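Local coordinates for DUF1254 domain-containing protein (Vibrio parahaemolyticus, PDB 3U07) that is of unknown function, is probably made with a signal sequence, and combines a DUF1254 region with a DUF1214 region in one chain, at residues K233-L236 / D237-S241; M267-L270 / V271-P275. The protein carries 2 engineered substitutions. One frame throughout, in Å; residues are numbered along the deposited sequence.

Overall arrangement
Contact 1 (233-241) and contact 2 (267-275) are both local contacts along single helices, between residues three and four apart. They lie in series: contact 1 spans helix 233-239 and the two residues after it, contact 2 the last turns of the next helix, 253-273, and the 3-10 residues that follow. Their centres are 23 Å apart and their nearest atoms about 11 Å, so the two do not touch. What relates them is helix 26-52, which both meet: Trp-235, Leu-236 and Tyr-239 pack on it from contact 1, Met-267 and His-269 from contact 2. Both sit well away from the middle of the chain, their centres about 27 Å and 21 Å from its own.

Contact 1: residues K233-L236 / D237-S241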
# COMPACT_ATOMS: atom_id res chain seq x y z
N LYS A 233 -21.84 0.39 9.45
CA LYS A 233 -23.16 0.83 9.89
C LYS A 233 -23.21 2.27 10.38
O LYS A 233 -24.13 3.00 10.03
CB LYS A 233 -23.69 -0.11 10.98
CG LYS A 233 -25.09 0.26 11.46
CD LYS A 233 -25.64 -0.75 12.44
CE LYS A 233 -26.93 -0.24 13.07
NZ LYS A 233 -27.94 0.15 12.06
N GLN A 234 -22.23 2.67 11.18
CA GLN A 234 -22.23 4.04 11.69
C GLN A 234 -22.26 5.05 10.54
O GLN A 234 -22.91 6.09 10.64
CB GLN A 234 -21.00 4.29 12.57
CG GLN A 234 -19.67 4.16 11.86
CD GLN A 234 -19.19 2.73 11.72
OE1 GLN A 234 -19.98 1.78 11.80
NE2 GLN A 234 -17.89 2.56 11.50
N TRP A 235 -21.58 4.73 9.45
CA TRP A 235 -21.55 5.63 8.30
C TRP A 235 -22.79 5.47 7.43
O TRP A 235 -23.40 6.45 7.01
CB TRP A 235 -20.30 5.37 7.45
CG TRP A 235 -19.02 5.49 8.22
CD1 TRP A 235 -18.12 4.50 8.47
CD2 TRP A 235 -18.49 6.68 8.80
NE1 TRP A 235 -17.05 4.99 9.19
CE2 TRP A 235 -17.25 6.33 9.40
CE3 TRP A 235 -18.93 8.01 8.88
CZ2 TRP A 235 -16.45 7.27 10.07
CZ3 TRP A 235 -18.13 8.94 9.55
CH2 TRP A 235 -16.90 8.56 10.13
N LEU A 236 -23.17 4.22 7.17
CA LEU A 236 -24.33 3.94 6.33
C LEU A 236 -25.64 4.45 6.91
O LEU A 236 -26.56 4.79 6.16
CB LEU A 236 -24.43 2.44 6.04
CG LEU A 236 -23.31 1.94 5.11
CD1 LEU A 236 -23.30 0.42 5.08
CD2 LEU A 236 -23.51 2.52 3.72
N ASP A 237 -25.75 4.49 8.23
CA ASP A 237 -26.98 4.99 8.82
C ASP A 237 -27.19 6.47 8.49
O ASP A 237 -28.32 6.94 8.38
CB ASP A 237 -26.98 4.80 10.34
CG ASP A 237 -27.27 3.36 10.75
OD1 ASP A 237 -27.89 2.62 9.95
OD2 ASP A 237 -26.90 2.97 11.88
N LYS A 238 -26.09 7.20 8.31
CA LYS A 238 -26.16 8.62 8.01
C LYS A 238 -26.48 8.94 6.54
O LYS A 238 -27.20 9.89 6.25
CB LYS A 238 -24.82 9.30 8.34
CG LYS A 238 -24.34 9.12 9.78
CD LYS A 238 -22.95 9.73 9.96
CE LYS A 238 -22.47 9.60 11.40
NZ LYS A 238 -21.63 10.76 11.80
N TYR A 239 -25.97 8.12 5.64
CA TYR A 239 -26.12 8.37 4.21
C TYR A 239 -27.20 7.61 3.46
O TYR A 239 -27.23 7.62 2.23
CB TYR A 239 -24.76 8.17 3.55
CG TYR A 239 -23.65 8.85 4.34
CD1 TYR A 239 -23.82 10.15 4.82
CD2 TYR A 239 -22.46 8.19 4.65
CE1 TYR A 239 -22.84 10.78 5.57
CE2 TYR A 239 -21.46 8.82 5.40
CZ TYR A 239 -21.66 10.11 5.86
OH TYR A 239 -20.69 10.75 6.60
N GLN A 240 -28.10 6.98 4.20
CA GLN A 240 -29.17 6.19 3.61
C GLN A 240 -30.11 6.94 2.66
O GLN A 240 -30.48 6.43 1.60
CB GLN A 240 -29.99 5.55 4.72
CG GLN A 240 -30.91 4.43 4.26
CD GLN A 240 -31.51 3.69 5.43
OE1 GLN A 240 -32.46 4.16 6.06
NE2 GLN A 240 -30.95 2.53 5.74
N SER A 241 -30.50 8.16 3.03
CA SER A 241 -31.41 8.94 2.19
C SER A 241 -30.77 9.30 0.86
O SER A 241 -31.46 9.58 -0.12
CB SER A 241 -31.84 10.22 2.92
OG SER A 241 -30.74 11.08 3.15
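Lys-233 and Asp-237 form an i to i+4 salt bridge on the exposed side of the short helix 233-239. The ammonium NZ lies 3.0 Å from Asp-237 OD2, meeting it at the syn lone pair, and makes a weaker bond to OD1 at 3.2 Å, so it sits across the mouth of the carboxylate. The lysine chain runs out extended and turns only at its last torsion (chi4 55°), which brings NZ round in front of the two carboxylate oxygens of Asp-237. The same two residues are joined through the backbone, where Asp-237 N donates to Lys-233 O at 2.8 Å.

From the next amide onward the bonding slackens. Trp-235 O receives Lys-238 N at 3.1 Å from well above its carbonyl plane, and Tyr-239 N only weakly at 3.4 Å. The aliphatic chain of Lys-238 runs instead past the preceding carbonyl, with CG 3.5 Å from Gln-234 O.

On the buried side, Trp-235 and Tyr-239 lie side by side and point the same way, with Trp-235 CB 4.2 Å from Tyr-239 CE2. Both reach helix 26-52: the indole meets the ring of Tyr-36, while Tyr-239 touches Leu-29 and Asp-32. Trp-235 NE1 is hydrogen-bonded to Gly-291 O. The phenol OH of Tyr-239 comes within 4.0 Å of CE3 on the six-membered ring of Trp-235.

Contact 2: residues M267-L270 / V271-P275; sequences MEHL and VELAP
His-269 and Leu-273 meet in an i to i+4 contact within the final turns of the long helix 253-273, just before it tightens into a 3-10 segment at Ala-274 and Pro-275. This is alpha-helical packing, supported by four consecutive main-chain bonds. Val-271 N donates to Met-267 O at 2.9 Å, and Glu-272 N to Glu-268 O with an almost straight N-H...O angle of 171°. Toward the end of the helix the bonds bend: Leu-273 N reaches His-269 O at 3.0 Å with an angle of 139°, and Ala-274 N reaches Leu-270 O at 3.0 Å. Here the pattern stops, because the ring nitrogen of Pro-275 has no hydrogen to give to Val-271 O.

The imidazole and the leucine branch run side by side in the same direction. Both residues hold CG anti to the main-chain N, His-269 at chi1 178°; the matching first torsions set the two side chains side by side, and Leu-273 CD2 comes within 4.0 Å of His-269 NE2. That nitrogen is hydrogen-bonded to Asp-296 OD2 in helix 295-305, while the His-269 side chain also touches Glu-31 and Ile-35 of helix 26-52. His-269 therefore contacts helix 26-52 as well as helix 295-305. Leu-273 CB packs closely against the main chain, 3.3 Å from His-269 O.

Leu-270 is buried and, with Leu-273 and Ala-274, rests against Glu-300 of helix 295-305. Selenomethionine Met-267 instead packs on Tyr-34 and Tyr-38 of helix 26-52, and its chain folds back so that methyl CE stands 4.3 Å from Val-271 CG2. That valine methyl also lies 3.2 Å from Met-267 O.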
# COMPACT_ATOMS: atom_id res chain seq x y z
N MSE A 267 -15.31 15.72 -4.36
CA MSE A 267 -13.99 15.71 -4.97
C MSE A 267 -13.27 17.05 -4.76
O MSE A 267 -12.08 17.07 -4.45
CB MSE A 267 -14.07 15.44 -6.48
CG MSE A 267 -14.08 13.97 -6.87
SE MSE A 267 -12.62 12.93 -6.07
CE MSE A 267 -11.10 13.83 -6.85
N GLU A 268 -13.99 18.15 -4.93
CA GLU A 268 -13.40 19.47 -4.73
C GLU A 268 -12.78 19.51 -3.34
O GLU A 268 -11.62 19.86 -3.17
CB GLU A 268 -14.46 20.58 -4.86
CG GLU A 268 -14.94 20.83 -6.28
CD GLU A 268 -16.09 21.82 -6.35
OE1 GLU A 268 -16.63 22.02 -7.45
OE2 GLU A 268 -16.47 22.40 -5.30
N HIS A 269 -13.58 19.13 -2.35
CA HIS A 269 -13.13 19.10 -0.96
C HIS A 269 -11.87 18.27 -0.78
O HIS A 269 -10.95 18.67 -0.07
CB HIS A 269 -14.24 18.54 -0.07
CG HIS A 269 -13.85 18.43 1.37
ND1 HIS A 269 -13.79 19.52 2.21
CD2 HIS A 269 -13.48 17.36 2.11
CE1 HIS A 269 -13.39 19.13 3.41
NE2 HIS A 269 -13.20 17.82 3.37
N LEU A 270 -11.82 17.10 -1.42
CA LEU A 270 -10.65 16.23 -1.31
C LEU A 270 -9.40 16.84 -1.92
O LEU A 270 -8.29 16.68 -1.40
CB LEU A 270 -10.92 14.87 -1.95
CG LEU A 270 -11.94 13.95 -1.29
CD1 LEU A 270 -11.83 12.57 -1.92
CD2 LEU A 270 -11.70 13.86 0.21
N VAL A 271 -9.56 17.52 -3.05
CA VAL A 271 -8.42 18.15 -3.70
C VAL A 271 -7.88 19.25 -2.80
O VAL A 271 -6.68 19.33 -2.56
CB VAL A 271 -8.82 18.74 -5.07
CG1 VAL A 271 -7.64 19.47 -5.69
CG2 VAL A 271 -9.29 17.63 -5.99
N GLU A 272 -8.78 20.09 -2.28
CA GLU A 272 -8.38 21.19 -1.41
C GLU A 272 -7.77 20.75 -0.08
O GLU A 272 -6.93 21.45 0.48
CB GLU A 272 -9.59 22.09 -1.14
CG GLU A 272 -9.42 23.01 0.05
CD GLU A 272 -10.68 23.80 0.37
OE1 GLU A 272 -11.79 23.24 0.19
OE2 GLU A 272 -10.56 24.96 0.80
N LEU A 273 -8.19 19.60 0.42
CA LEU A 273 -7.69 19.10 1.70
C LEU A 273 -6.34 18.40 1.59
O LEU A 273 -5.52 18.48 2.50
CB LEU A 273 -8.71 18.13 2.31
CG LEU A 273 -8.37 17.51 3.66
CD1 LEU A 273 -8.28 18.59 4.72
CD2 LEU A 273 -9.44 16.49 4.03
N ALA A 274 -6.12 17.74 0.46
CA ALA A 274 -4.90 16.98 0.22
C ALA A 274 -3.57 17.55 0.71
O ALA A 274 -2.95 16.97 1.61
CB ALA A 274 -4.81 16.65 -1.27
N PRO A 275 -3.12 18.68 0.15
CA PRO A 275 -1.83 19.23 0.60
C PRO A 275 -1.67 19.52 2.09
O PRO A 275 -0.55 19.68 2.56
CB PRO A 275 -1.68 20.48 -0.25
CG PRO A 275 -3.09 20.93 -0.43
CD PRO A 275 -3.80 19.63 -0.74